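Long-range contacts in Cow rumen GH26 endo-mannanase (Metagenome, PDB 6UEH), which probably cleaves internal beta-1,4-mannosidic bonds of mannans such as galactomannan, using a family 26 catalytic barrel that carries a CBM6-type accessory domain: residues Leu44-Ile49 with Tyr120-Phe125; Tyr61-Lys66 with Gly103-Asn108; Ala68-Lys73 with Val91-Thr96; Ser81-Asp86 with Gly110-Ser115. All coordinates share one frame; numbering follows the deposited sequence.

Contact 1. Residues Leu44-Ile49 with Tyr120-Phe125; sequences LTNAPI and YGYAEF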
loop_
_atom_site.group_PDB
_atom_site.type_symbol
_atom_site.label_atom_id
_atom_site.label_comp_id
_atom_site.label_asym_id
_atom_site.label_seq_id
_atom_site.Cartn_x
_atom_site.Cartn_y
_atom_site.Cartn_z
ATOM N N LEU A 44 -8.533 -13.840 -30.088
ATOM C CA LEU A 44 -7.986 -12.493 -29.991
ATOM C C LEU A 44 -6.541 -12.491 -30.458
ATOM O O LEU A 44 -5.686 -13.057 -29.792
ATOM C CB LEU A 44 -8.081 -11.988 -28.548
ATOM C CG LEU A 44 -7.366 -10.691 -28.158
ATOM C CD1 LEU A 44 -8.099 -9.496 -28.700
ATOM C CD2 LEU A 44 -7.224 -10.580 -26.646
ATOM N N THR A 45 -6.261 -11.871 -31.601
ATOM C CA THR A 45 -4.886 -11.812 -32.092
ATOM C C THR A 45 -4.293 -10.414 -31.925
ATOM O O THR A 45 -3.761 -10.090 -30.861
ATOM C CB THR A 45 -4.780 -12.246 -33.575
ATOM O OG1 THR A 45 -5.742 -11.534 -34.363
ATOM C CG2 THR A 45 -5.024 -13.749 -33.711
ATOM N N ASN A 46 -4.381 -9.593 -32.968
ATOM C CA ASN A 46 -3.834 -8.239 -32.912
ATOM C C ASN A 46 -4.902 -7.150 -33.014
ATOM O O ASN A 46 -4.600 -6.001 -33.338
ATOM C CB ASN A 46 -2.787 -8.036 -34.015
ATOM C CG ASN A 46 -3.349 -8.249 -35.409
ATOM O OD1 ASN A 46 -4.528 -8.565 -35.581
ATOM N ND2 ASN A 46 -2.504 -8.072 -36.417
ATOM N N ALA A 47 -6.149 -7.515 -32.735
ATOM C CA ALA A 47 -7.253 -6.560 -32.762
ATOM C C ALA A 47 -8.229 -6.859 -31.630
ATOM O O ALA A 47 -8.491 -8.022 -31.333
ATOM C CB ALA A 47 -7.961 -6.600 -34.104
ATOM N N PRO A 48 -8.779 -5.808 -31.000
ATOM C CA PRO A 48 -9.621 -5.993 -29.812
ATOM C C PRO A 48 -10.977 -6.636 -30.096
ATOM O O PRO A 48 -11.481 -6.586 -31.219
ATOM C CB PRO A 48 -9.812 -4.562 -29.298
ATOM C CG PRO A 48 -9.695 -3.717 -30.517
ATOM C CD PRO A 48 -8.646 -4.387 -31.364
ATOM N N ILE A 49 -11.549 -7.246 -29.065
ATOM C CA ILE A 49 -12.937 -7.686 -29.097
ATOM C C ILE A 49 -13.651 -7.002 -27.942
ATOM O O ILE A 49 -13.037 -6.721 -26.909
ATOM C CB ILE A 49 -13.073 -9.218 -28.986
ATOM C CG1 ILE A 49 -12.503 -9.717 -27.657
ATOM C CG2 ILE A 49 -12.384 -9.901 -30.166
ATOM C CD1 ILE A 49 -12.674 -11.212 -27.439
ATOM N N TYR A 120 -1.093 -8.585 -24.506
ATOM C CA TYR A 120 -0.459 -8.794 -25.807
ATOM C C TYR A 120 -1.250 -9.719 -26.737
ATOM O O TYR A 120 -0.726 -10.184 -27.749
ATOM C CB TYR A 120 0.951 -9.361 -25.614
ATOM C CG TYR A 120 1.890 -8.432 -24.879
ATOM C CD1 TYR A 120 1.869 -7.065 -25.113
ATOM C CD2 TYR A 120 2.797 -8.924 -23.949
ATOM C CE1 TYR A 120 2.725 -6.213 -24.445
ATOM C CE2 TYR A 120 3.658 -8.082 -23.276
ATOM C CZ TYR A 120 3.617 -6.726 -23.527
ATOM O OH TYR A 120 4.473 -5.882 -22.857
ATOM N N GLY A 121 -2.505 -9.988 -26.397
ATOM C CA GLY A 121 -3.364 -10.788 -27.253
ATOM C C GLY A 121 -2.914 -12.226 -27.450
ATOM O O GLY A 121 -2.196 -12.782 -26.619
ATOM N N TYR A 122 -3.344 -12.817 -28.563
ATOM C CA TYR A 122 -3.094 -14.223 -28.887
ATOM C C TYR A 122 -3.494 -15.138 -27.735
ATOM O O TYR A 122 -2.690 -15.903 -27.195
ATOM C CB TYR A 122 -1.640 -14.418 -29.308
ATOM C CG TYR A 122 -1.376 -13.706 -30.614
ATOM C CD1 TYR A 122 -1.694 -14.302 -31.827
ATOM C CD2 TYR A 122 -0.867 -12.415 -30.633
ATOM C CE1 TYR A 122 -1.477 -13.645 -33.025
ATOM C CE2 TYR A 122 -0.649 -11.748 -31.824
ATOM C CZ TYR A 122 -0.957 -12.368 -33.017
ATOM O OH TYR A 122 -0.741 -11.708 -34.202
ATOM N N ALA A 123 -4.768 -15.021 -27.373
ATOM C CA ALA A 123 -5.410 -15.884 -26.395
ATOM C C ALA A 123 -6.830 -16.170 -26.872
ATOM O O ALA A 123 -7.364 -15.452 -27.718
ATOM C CB ALA A 123 -5.419 -15.239 -25.020
ATOM N N GLU A 124 -7.440 -17.213 -26.328
ATOM C CA GLU A 124 -8.746 -17.654 -26.800
ATOM C C GLU A 124 -9.819 -17.372 -25.759
ATOM O O GLU A 124 -9.594 -17.544 -24.562
ATOM C CB GLU A 124 -8.714 -19.146 -27.146
ATOM C CG GLU A 124 -7.737 -19.514 -28.265
ATOM C CD GLU A 124 -6.282 -19.460 -27.828
ATOM O OE1 GLU A 124 -5.930 -20.135 -26.837
ATOM O OE2 GLU A 124 -5.489 -18.733 -28.467
ATOM N N PHE A 125 -10.987 -16.936 -26.223
ATOM C CA PHE A 125 -12.095 -16.604 -25.336
ATOM C C PHE A 125 -13.368 -17.327 -25.767
ATOM O O PHE A 125 -13.876 -17.103 -26.865
ATOM C CB PHE A 125 -12.325 -15.090 -25.312
ATOM C CG PHE A 125 -11.164 -14.311 -24.769
ATOM C CD1 PHE A 125 -10.070 -14.019 -25.569
ATOM C CD2 PHE A 125 -11.163 -13.866 -23.457
ATOM C CE1 PHE A 125 -9.000 -13.307 -25.070
ATOM C CE2 PHE A 125 -10.094 -13.150 -22.955
ATOM C CZ PHE A 125 -9.011 -12.869 -23.763
HETATM O O HOH W 1 -1.644 -8.769 -30.029
#

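Contact 2. Residues Tyr61-Lys66 with Gly103-Asn108; sequences YQFTAK and GMHRLN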
loop_
_atom_site.group_PDB
_atom_site.type_symbol
_atom_site.label_atom_id
_atom_site.label_comp_id
_atom_site.label_asym_id
_atom_site.label_seq_id
_atom_site.Cartn_x
_atom_site.Cartn_y
_atom_site.Cartn_z
ATOM N N TYR A 61 -17.942 -4.391 -10.506
ATOM C CA TYR A 61 -18.400 -5.614 -11.154
ATOM C C TYR A 61 -17.267 -6.615 -11.362
ATOM O O TYR A 61 -16.135 -6.239 -11.664
ATOM C CB TYR A 61 -19.073 -5.274 -12.487
ATOM C CG TYR A 61 -20.410 -4.593 -12.309
ATOM C CD1 TYR A 61 -20.495 -3.218 -12.121
ATOM C CD2 TYR A 61 -21.586 -5.329 -12.306
ATOM C CE1 TYR A 61 -21.715 -2.595 -11.945
ATOM C CE2 TYR A 61 -22.813 -4.716 -12.129
ATOM C CZ TYR A 61 -22.873 -3.350 -11.949
ATOM O OH TYR A 61 -24.091 -2.738 -11.773
ATOM N N GLN A 62 -17.587 -7.894 -11.184
ATOM C CA GLN A 62 -16.618 -8.970 -11.329
ATOM C C GLN A 62 -16.557 -9.470 -12.769
ATOM O O GLN A 62 -17.587 -9.767 -13.381
ATOM C CB GLN A 62 -16.965 -10.123 -10.384
ATOM C CG GLN A 62 -16.140 -11.383 -10.599
ATOM C CD GLN A 62 -14.683 -11.195 -10.232
ATOM O OE1 GLN A 62 -14.364 -10.653 -9.175
ATOM N NE2 GLN A 62 -13.789 -11.643 -11.108
ATOM N N PHE A 63 -15.346 -9.564 -13.306
ATOM C CA PHE A 63 -15.153 -10.008 -14.681
ATOM C C PHE A 63 -14.450 -11.358 -14.733
ATOM O O PHE A 63 -13.358 -11.527 -14.191
ATOM C CB PHE A 63 -14.366 -8.961 -15.472
ATOM C CG PHE A 63 -15.095 -7.661 -15.630
ATOM C CD1 PHE A 63 -15.075 -6.710 -14.620
ATOM C CD2 PHE A 63 -15.819 -7.394 -16.779
ATOM C CE1 PHE A 63 -15.755 -5.518 -14.758
ATOM C CE2 PHE A 63 -16.501 -6.204 -16.923
ATOM C CZ PHE A 63 -16.469 -5.263 -15.912
ATOM N N THR A 64 -15.094 -12.318 -15.385
ATOM C CA THR A 64 -14.552 -13.660 -15.524
ATOM C C THR A 64 -14.741 -14.120 -16.966
ATOM O O THR A 64 -15.675 -13.691 -17.642
ATOM C CB THR A 64 -15.237 -14.646 -14.555
ATOM O OG1 THR A 64 -15.324 -14.053 -13.254
ATOM C CG2 THR A 64 -14.461 -15.955 -14.458
ATOM N N ALA A 65 -13.848 -14.977 -17.444
ATOM C CA ALA A 65 -13.980 -15.502 -18.795
ATOM C C ALA A 65 -13.457 -16.927 -18.884
ATOM O O ALA A 65 -12.520 -17.302 -18.176
ATOM C CB ALA A 65 -13.252 -14.604 -19.787
ATOM N N LYS A 66 -14.087 -17.720 -19.742
ATOM C CA LYS A 66 -13.602 -19.055 -20.056
ATOM C C LYS A 66 -12.575 -18.923 -21.168
ATOM O O LYS A 66 -12.924 -18.627 -22.315
ATOM C CB LYS A 66 -14.747 -19.974 -20.477
ATOM C CG LYS A 66 -14.352 -21.435 -20.590
ATOM C CD LYS A 66 -14.387 -22.114 -19.235
ATOM C CE LYS A 66 -15.808 -22.171 -18.697
ATOM N NZ LYS A 66 -15.869 -22.832 -17.364
ATOM N N GLY A 103 -10.661 -9.814 -12.503
ATOM C CA GLY A 103 -10.763 -8.796 -11.469
ATOM C C GLY A 103 -12.095 -8.085 -11.322
ATOM O O GLY A 103 -13.030 -8.305 -12.094
ATOM N N MET A 104 -12.177 -7.233 -10.305
ATOM C CA MET A 104 -13.356 -6.407 -10.072
ATOM C C MET A 104 -13.046 -4.979 -10.480
ATOM O O MET A 104 -12.072 -4.393 -10.009
ATOM C CB MET A 104 -13.784 -6.445 -8.607
ATOM C CG MET A 104 -13.470 -7.735 -7.883
ATOM S SD MET A 104 -13.859 -7.595 -6.127
ATOM C CE MET A 104 -13.179 -9.135 -5.514
ATOM N N HIS A 105 -13.871 -4.413 -11.352
ATOM C CA HIS A 105 -13.593 -3.084 -11.872
ATOM C C HIS A 105 -14.845 -2.221 -11.928
ATOM O O HIS A 105 -15.969 -2.722 -11.952
ATOM C CB HIS A 105 -12.943 -3.193 -13.250
ATOM C CG HIS A 105 -11.757 -4.104 -13.272
ATOM N ND1 HIS A 105 -10.595 -3.823 -12.587
ATOM C CD2 HIS A 105 -11.564 -5.305 -13.863
ATOM C CE1 HIS A 105 -9.730 -4.805 -12.769
ATOM N NE2 HIS A 105 -10.294 -5.717 -13.541
ATOM N N ARG A 106 -14.630 -0.912 -11.934
ATOM C CA ARG A 106 -15.720 0.046 -11.875
ATOM C C ARG A 106 -16.434 0.184 -13.213
ATOM O O ARG A 106 -15.806 0.422 -14.246
ATOM C CB ARG A 106 -15.186 1.405 -11.415
ATOM C CG ARG A 106 -16.220 2.507 -11.291
ATOM C CD ARG A 106 -15.602 3.697 -10.570
ATOM N NE ARG A 106 -16.466 4.872 -10.553
ATOM C CZ ARG A 106 -16.199 5.975 -9.861
ATOM N NH1 ARG A 106 -15.095 6.045 -9.128
ATOM N NH2 ARG A 106 -17.034 7.006 -9.900
ATOM N N LEU A 107 -17.748 0.002 -13.188
ATOM C CA LEU A 107 -18.592 0.398 -14.304
ATOM C C LEU A 107 -19.278 1.700 -13.926
ATOM O O LEU A 107 -19.739 1.861 -12.796
ATOM C CB LEU A 107 -19.626 -0.675 -14.643
ATOM C CG LEU A 107 -19.104 -2.024 -15.137
ATOM C CD1 LEU A 107 -20.261 -2.880 -15.617
ATOM C CD2 LEU A 107 -18.077 -1.842 -16.237
ATOM N N ASN A 108 -19.338 2.632 -14.867
ATOM C CA ASN A 108 -19.929 3.929 -14.587
ATOM C C ASN A 108 -21.306 4.084 -15.219
ATOM O O ASN A 108 -21.636 3.391 -16.184
ATOM C CB ASN A 108 -18.987 5.037 -15.056
ATOM C CG ASN A 108 -17.736 5.130 -14.200
ATOM O OD1 ASN A 108 -17.816 5.159 -12.972
ATOM N ND2 ASN A 108 -16.575 5.153 -14.841
#

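Contact 3. Residues Ala68-Lys73 with Val91-Thr96; sequences AQILDK and VPYYDT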
loop_
_atom_site.group_PDB
_atom_site.type_symbol
_atom_site.label_atom_id
_atom_site.label_comp_id
_atom_site.label_asym_id
_atom_site.label_seq_id
_atom_site.Cartn_x
_atom_site.Cartn_y
_atom_site.Cartn_z
ATOM N N ALA A 68 -8.416 -19.774 -22.997
ATOM C CA ALA A 68 -7.274 -20.639 -23.222
ATOM C C ALA A 68 -6.129 -19.766 -23.712
ATOM O O ALA A 68 -6.349 -18.640 -24.155
ATOM C CB ALA A 68 -7.597 -21.731 -24.228
ATOM N N GLN A 69 -4.909 -20.279 -23.625
ATOM C CA GLN A 69 -3.737 -19.518 -24.032
ATOM C C GLN A 69 -2.598 -20.486 -24.314
ATOM O O GLN A 69 -2.004 -21.039 -23.388
ATOM C CB GLN A 69 -3.351 -18.507 -22.947
ATOM C CG GLN A 69 -2.345 -17.452 -23.382
ATOM C CD GLN A 69 -0.921 -17.971 -23.385
ATOM O OE1 GLN A 69 -0.272 -18.024 -24.428
ATOM N NE2 GLN A 69 -0.429 -18.360 -22.213
ATOM N N ILE A 70 -2.302 -20.700 -25.594
ATOM C CA ILE A 70 -1.359 -21.744 -25.976
ATOM C C ILE A 70 -0.133 -21.234 -26.734
ATOM O O ILE A 70 0.642 -22.028 -27.259
ATOM C CB ILE A 70 -2.044 -22.819 -26.846
ATOM C CG1 ILE A 70 -2.583 -22.197 -28.137
ATOM C CG2 ILE A 70 -3.159 -23.504 -26.072
ATOM C CD1 ILE A 70 -3.097 -23.215 -29.137
ATOM N N LEU A 71 0.051 -19.920 -26.792
ATOM C CA LEU A 71 1.216 -19.374 -27.486
ATOM C C LEU A 71 2.469 -19.402 -26.607
ATOM O O LEU A 71 3.559 -19.739 -27.074
ATOM C CB LEU A 71 0.940 -17.946 -27.961
ATOM C CG LEU A 71 2.027 -17.359 -28.861
ATOM C CD1 LEU A 71 2.192 -18.215 -30.109
ATOM C CD2 LEU A 71 1.720 -15.909 -29.226
ATOM N N ASP A 72 2.307 -19.054 -25.333
ATOM C CA ASP A 72 3.436 -18.977 -24.409
ATOM C C ASP A 72 3.285 -19.946 -23.239
ATOM O O ASP A 72 2.336 -19.843 -22.459
ATOM C CB ASP A 72 3.592 -17.550 -23.874
ATOM C CG ASP A 72 3.925 -16.547 -24.964
ATOM O OD1 ASP A 72 4.651 -16.911 -25.912
ATOM O OD2 ASP A 72 3.462 -15.391 -24.870
ATOM N N LYS A 73 4.225 -20.881 -23.119
ATOM C CA LYS A 73 4.227 -21.842 -22.015
ATOM C C LYS A 73 4.367 -21.149 -20.660
ATOM O O LYS A 73 3.852 -21.631 -19.649
ATOM C CB LYS A 73 5.362 -22.858 -22.180
ATOM C CG LYS A 73 5.377 -23.609 -23.503
ATOM C CD LYS A 73 4.232 -24.603 -23.618
ATOM C CE LYS A 73 4.385 -25.448 -24.878
ATOM N NZ LYS A 73 3.231 -26.361 -25.106
ATOM N N VAL A 91 -2.136 -14.315 -18.145
ATOM C CA VAL A 91 -2.849 -15.576 -18.304
ATOM C C VAL A 91 -1.855 -16.703 -18.555
ATOM O O VAL A 91 -1.115 -16.676 -19.540
ATOM C CB VAL A 91 -3.870 -15.517 -19.457
ATOM C CG1 VAL A 91 -4.494 -16.887 -19.694
ATOM C CG2 VAL A 91 -4.944 -14.487 -19.156
ATOM N N PRO A 92 -1.817 -17.690 -17.647
ATOM C CA PRO A 92 -0.909 -18.833 -17.786
ATOM C C PRO A 92 -1.187 -19.650 -19.044
ATOM O O PRO A 92 -2.206 -19.448 -19.705
ATOM C CB PRO A 92 -1.192 -19.665 -16.529
ATOM C CG PRO A 92 -1.792 -18.701 -15.555
ATOM C CD PRO A 92 -2.584 -17.741 -16.389
ATOM N N TYR A 93 -0.277 -20.560 -19.372
ATOM C CA TYR A 93 -0.514 -21.507 -20.451
ATOM C C TYR A 93 -1.705 -22.392 -20.106
ATOM O O TYR A 93 -1.659 -23.168 -19.147
ATOM C CB TYR A 93 0.731 -22.358 -20.706
ATOM C CG TYR A 93 0.567 -23.392 -21.799
ATOM C CD1 TYR A 93 0.773 -23.060 -23.131
ATOM C CD2 TYR A 93 0.221 -24.704 -21.496
ATOM C CE1 TYR A 93 0.632 -24.001 -24.133
ATOM C CE2 TYR A 93 0.077 -25.652 -22.491
ATOM C CZ TYR A 93 0.282 -25.295 -23.807
ATOM O OH TYR A 93 0.140 -26.235 -24.800
ATOM N N TYR A 94 -2.776 -22.254 -20.879
ATOM C CA TYR A 94 -3.969 -23.080 -20.720
ATOM C C TYR A 94 -4.295 -23.759 -22.042
ATOM O O TYR A 94 -4.703 -23.091 -22.989
ATOM C CB TYR A 94 -5.170 -22.240 -20.269
ATOM C CG TYR A 94 -5.101 -21.705 -18.856
ATOM C CD1 TYR A 94 -4.562 -22.462 -17.823
ATOM C CD2 TYR A 94 -5.589 -20.439 -18.556
ATOM C CE1 TYR A 94 -4.508 -21.968 -16.530
ATOM C CE2 TYR A 94 -5.541 -19.940 -17.274
ATOM C CZ TYR A 94 -5.000 -20.704 -16.265
ATOM O OH TYR A 94 -4.955 -20.196 -14.986
ATOM N N ASP A 95 -4.126 -25.077 -22.109
ATOM C CA ASP A 95 -4.396 -25.808 -23.344
ATOM C C ASP A 95 -5.810 -26.388 -23.335
ATOM O O ASP A 95 -6.223 -27.081 -24.267
ATOM C CB ASP A 95 -3.357 -26.916 -23.556
ATOM C CG ASP A 95 -3.487 -28.057 -22.559
ATOM O OD1 ASP A 95 -4.153 -27.896 -21.513
ATOM O OD2 ASP A 95 -2.898 -29.127 -22.821
ATOM N N THR A 96 -6.533 -26.090 -22.261
ATOM C CA THR A 96 -7.908 -26.531 -22.064
ATOM C C THR A 96 -8.703 -25.333 -21.558
ATOM O O THR A 96 -8.137 -24.452 -20.911
ATOM C CB THR A 96 -7.991 -27.698 -21.057
ATOM O OG1 THR A 96 -7.032 -28.701 -21.409
ATOM C CG2 THR A 96 -9.380 -28.317 -21.044
HETATM O O HOH W 2 2.006 -20.896 -17.802
#

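Contact 4. Residues Ser81-Asp86 with Gly110-Ser115; sequences SVNGID and GANKVS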
loop_
_atom_site.group_PDB
_atom_site.type_symbol
_atom_site.label_atom_id
_atom_site.label_comp_id
_atom_site.label_asym_id
_atom_site.label_seq_id
_atom_site.Cartn_x
_atom_site.Cartn_y
_atom_site.Cartn_z
ATOM N N SER A 81 -10.266 -4.016 -20.514
ATOM C CA SER A 81 -10.419 -2.574 -20.528
ATOM C C SER A 81 -11.873 -2.170 -20.347
ATOM O O SER A 81 -12.766 -2.730 -20.982
ATOM C CB SER A 81 -9.866 -2.001 -21.835
ATOM O OG SER A 81 -10.018 -0.596 -21.890
ATOM N N VAL A 82 -12.104 -1.207 -19.463
ATOM C CA VAL A 82 -13.429 -0.634 -19.295
ATOM C C VAL A 82 -13.397 0.803 -19.786
ATOM O O VAL A 82 -12.788 1.672 -19.156
ATOM C CB VAL A 82 -13.904 -0.683 -17.837
ATOM C CG1 VAL A 82 -15.265 -0.017 -17.707
ATOM C CG2 VAL A 82 -13.963 -2.124 -17.353
ATOM N N ASN A 83 -14.061 1.033 -20.914
ATOM C CA ASN A 83 -13.988 2.298 -21.629
ATOM C C ASN A 83 -12.531 2.666 -21.894
ATOM O O ASN A 83 -11.857 1.988 -22.669
ATOM C CB ASN A 83 -14.725 3.399 -20.860
ATOM C CG ASN A 83 -16.238 3.215 -20.896
ATOM O OD1 ASN A 83 -16.801 2.841 -21.926
ATOM N ND2 ASN A 83 -16.897 3.466 -19.771
ATOM N N GLY A 84 -12.034 3.711 -21.241
ATOM C CA GLY A 84 -10.678 4.170 -21.499
ATOM C C GLY A 84 -9.605 3.626 -20.569
ATOM O O GLY A 84 -8.421 3.915 -20.748
ATOM N N ILE A 85 -10.010 2.833 -19.581
ATOM C CA ILE A 85 -9.089 2.368 -18.546
ATOM C C ILE A 85 -8.666 0.919 -18.770
ATOM O O ILE A 85 -9.508 0.054 -19.003
ATOM C CB ILE A 85 -9.720 2.506 -17.146
ATOM C CG1 ILE A 85 -10.236 3.933 -16.939
ATOM C CG2 ILE A 85 -8.721 2.131 -16.061
ATOM C CD1 ILE A 85 -10.942 4.145 -15.616
ATOM N N ASP A 86 -7.361 0.662 -18.699
ATOM C CA ASP A 86 -6.822 -0.681 -18.918
ATOM C C ASP A 86 -6.417 -1.375 -17.619
ATOM O O ASP A 86 -5.889 -0.743 -16.700
ATOM C CB ASP A 86 -5.604 -0.636 -19.845
ATOM C CG ASP A 86 -5.945 -0.181 -21.249
ATOM O OD1 ASP A 86 -7.142 -0.138 -21.599
ATOM O OD2 ASP A 86 -5.002 0.124 -22.009
ATOM N N GLY A 110 -24.462 4.569 -17.199
ATOM C CA GLY A 110 -24.634 4.553 -18.638
ATOM C C GLY A 110 -23.887 3.415 -19.309
ATOM O O GLY A 110 -23.672 2.360 -18.713
ATOM N N ALA A 111 -23.483 3.639 -20.555
ATOM C CA ALA A 111 -22.851 2.602 -21.360
ATOM C C ALA A 111 -21.388 2.394 -20.984
ATOM O O ALA A 111 -20.664 3.348 -20.696
ATOM C CB ALA A 111 -22.972 2.946 -22.840
ATOM N N ASN A 112 -20.962 1.136 -20.983
ATOM C CA ASN A 112 -19.570 0.792 -20.719
ATOM C C ASN A 112 -19.051 -0.196 -21.755
ATOM O O ASN A 112 -19.570 -1.306 -21.877
ATOM C CB ASN A 112 -19.408 0.203 -19.315
ATOM C CG ASN A 112 -19.699 1.210 -18.219
ATOM O OD1 ASN A 112 -18.789 1.845 -17.685
ATOM N ND2 ASN A 112 -20.976 1.362 -17.879
ATOM N N LYS A 113 -18.033 0.208 -22.505
ATOM C CA LYS A 113 -17.414 -0.700 -23.458
ATOM C C LYS A 113 -16.380 -1.554 -22.745
ATOM O O LYS A 113 -15.356 -1.050 -22.292
ATOM C CB LYS A 113 -16.769 0.067 -24.613
ATOM C CG LYS A 113 -16.177 -0.834 -25.690
ATOM C CD LYS A 113 -15.610 -0.021 -26.846
ATOM C CE LYS A 113 -15.180 -0.921 -27.996
ATOM N NZ LYS A 113 -14.635 -0.147 -29.144
ATOM N N VAL A 114 -16.662 -2.846 -22.627
ATOM C CA VAL A 114 -15.705 -3.777 -22.049
ATOM C C VAL A 114 -14.925 -4.448 -23.167
ATOM O O VAL A 114 -15.506 -5.122 -24.018
ATOM C CB VAL A 114 -16.396 -4.844 -21.182
ATOM C CG1 VAL A 114 -15.355 -5.729 -20.504
ATOM C CG2 VAL A 114 -17.299 -4.180 -20.149
ATOM N N SER A 115 -13.610 -4.258 -23.169
ATOM C CA SER A 115 -12.773 -4.778 -24.244
ATOM C C SER A 115 -11.663 -5.689 -23.745
ATOM O O SER A 115 -11.152 -5.524 -22.638
ATOM C CB SER A 115 -12.145 -3.629 -25.040
ATOM O OG SER A 115 -13.132 -2.780 -25.594
HETATM O O HOH W 3 -13.021 -0.680 -23.739
HETATM O O HOH W 4 -19.090 3.286 -23.658
#

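Contact 1. Residues Leu44-Ile49 with Tyr120-Phe125
Leu-44 and Ala-123 form an antiparallel hydrogen-bonded pair, Leu-44 N giving to Ala-123 O at 3.1 Å, while Leu-44 O takes Ala-123 N at 3.2 Å and, weakly, Tyr-122 N. Thr-45 lies over one face of the Tyr-122 ring: its CA stands 3.9 Å above the plane over the ring centre, and CG2 comes within 3.6 Å of Tyr-122 CE1. Tyr-122 starts out away from Thr-45, but with CG beside its own backbone N (chi1 -67°) the ring folds back over it. Thr-45 would probably lose its aromatic cover on this side if an alanine stood in place of Tyr-122. Leu-44 CD2 reaches Phe-125 CE1 at 3.6 Å, approaching the ring obliquely, and Ile-49 CD1 lies more loosely by the same ring. A water bonds both Thr-45 O and Tyr-120 O, bridging the two loops. Two residues, Tyr-122 and Ala-123, thus face the single Leu-44, the geometry of a G1 beta bulge, here where strand 123-132 of the CBM6 beta-sandwich begins.

Contact 2. Residues Tyr61-Lys66 with Gly103-Asn108
Neighbouring antiparallel strands of one sheet of the CBM6 beta-sandwich, 59-69 and 97-107, meet where Tyr-61 pairs with His-105 and Gln-62 with Met-104. The first is a hydrogen-bonded pair, with Tyr-61 N to His-105 O at 3.0 Å and His-105 N to Tyr-61 O at 2.9 Å; Phe-63 N adds a bond to Gly-103 O. Tyr-61, Phe-63, His-105 and Leu-107 form the largely aromatic face. Leu-107 presses its CD1 branch over one face of the Tyr-61 ring, 3.5 Å from Tyr-61 CD1 and displaced toward the rim, the two side chains crossing at about a right angle. Its other branch, CD2, meets the edge of the Phe-63 ring in plane, 3.8 Å from Phe-63 CZ, so that one leucine touches both rings, one by its face and one by its edge. The rings of Phe-63 and His-105 meet obliquely, their planes 35° apart; His-105 also stacks on Tyr-87, and its NE2 bonds back to Phe-102 O.

Across the non-hydrogen-bonded pair, Gln-62 bends at chi2 (68°), which brings OE1 to 3.3 Å from Met-104 CG, while NE2 is held by Asp-101. Leu-107 further touches Val-53 and Val-55 of strand 49-55 in the opposing sheet, and Phe-63 touches Ile-80 of strand 76-82 in that same sheet: an aromatic and aliphatic layer between two sheets, as in the beta-sandwich core of carbohydrate-binding modules.

Contact 3. Residues Ala68-Lys73 with Val91-Thr96
Gln-69 NE2 is shared by three carbonyls: Asp-72 O of its own loop at 3.1 Å, nearly in the amide plane, and, more weakly, Val-91 O at 3.2 Å and Pro-92 O at 3.3 Å across the contact. The other end of the amide, Gln-69 OE1, accepts the Asp-72 N-H on a lone pair at 2.9 Å, with a weak second bond from Leu-71 N, so both ends are fixed and the flip of the group is set. A bend at chi2 (-79°) turns the amide back into the loop. With a leucine in place of Gln-69, the Asp-72 N-H and O are likely to lose these mates, leaving the loop freer to move. Along the backbone Gln-69 and Tyr-94 form an antiparallel hydrogen-bonded pair, joining the end of strand 59-69 to the end of strand 85-94, at the sandwich edge where the chain turns a corner at Asp-95 and Thr-96. Lys-73 runs alongside Tyr-93, pointing the same way: its CD sits over one ring face, 3.9 Å from the Tyr-93 centroid, and NZ gives a weak bond to Tyr-93 OH. Ile-70 approaches the ring obliquely, its CA 3.5 Å from Tyr-93 CE1. Water 2 joins Lys-73 O to Tyr-93 N.

Contact 4. Residues Ser81-Asp86 with Gly110-Ser115
Asn-83 and Asn-112 cross obliquely with their amide planes 27° apart, Asn-83 ND2 lying 3.2 Å from Asn-112 OD1. The other end of the Asn-83 amide does the clearer work: its OD1 takes the Lys-113 N-H at 3.0 Å, a straight bond (168° at the hydrogen) that arrives from above the carbonyl plane and not on a lone pair. Because CG stands beside the Asn-83 backbone N (chi1 -71°), the amide reaches along strand 110-117, and the same residue's N-H bonds Lys-113 O at 2.8 Å. Asn-83 thus grips Lys-113 by both its backbone N and O. Asn-112 has its firmer partner in Asn-108 O, which its ND2 reaches.

This is the hairpin end of strands 76-82 and 85-94 in the four-stranded sheet of the CBM6 beta-sandwich: Val-82 to Ile-85 make the type II' beta turn that links them, and Asn-83 occupies its second position with positive phi. Leading into it, Ser-81 and Ser-115 form an antiparallel hydrogen-bonded pair, Ser-81 N to Ser-115 O and Ser-115 N to Ser-81 O, each 2.8 Å. The next pair, Val-82 with Val-114, is non-hydrogen-bonded and turns its side chains to the other face, where Val-82 CG1 lies 4.0 Å from Asn-112 OD1, the two side chains crossing obliquely. On the serine side water 3 bonds Lys-113 O and Ser-115 OG, while water 4 gives a proton to Asn-83 OD1 at 2.9 Å.

In the fold
All four contacts lie in the CBM6-type accessory domain. Contacts 1 and 3, centres about 13 Å apart, join through Glu-124 N and Ala-68 O, a probable hydrogen bond of 2.8 Å between neighbouring strands. Contacts 2 and 4, centres about 10 Å apart, pack across the sandwich: Leu-107 CD2 lies 3.7 Å from Val-82 CG1, and Phe-63 CE2 is 3.8 Å from Val-114 CG1. Contact 1 also touches contact 2, Phe-125 CD2 meeting Ala-65 CB at 4.3 Å, while contacts 3 and 4 do not touch. Contact 1 lies near the bound calcium, about 8 Å from the Phe-125 side chain; Asp-126, the next residue, belongs to that metal site. Arg-106 of contact 2 forms a salt bridge to Glu-441 of the glycosyl hydrolase part of the chain.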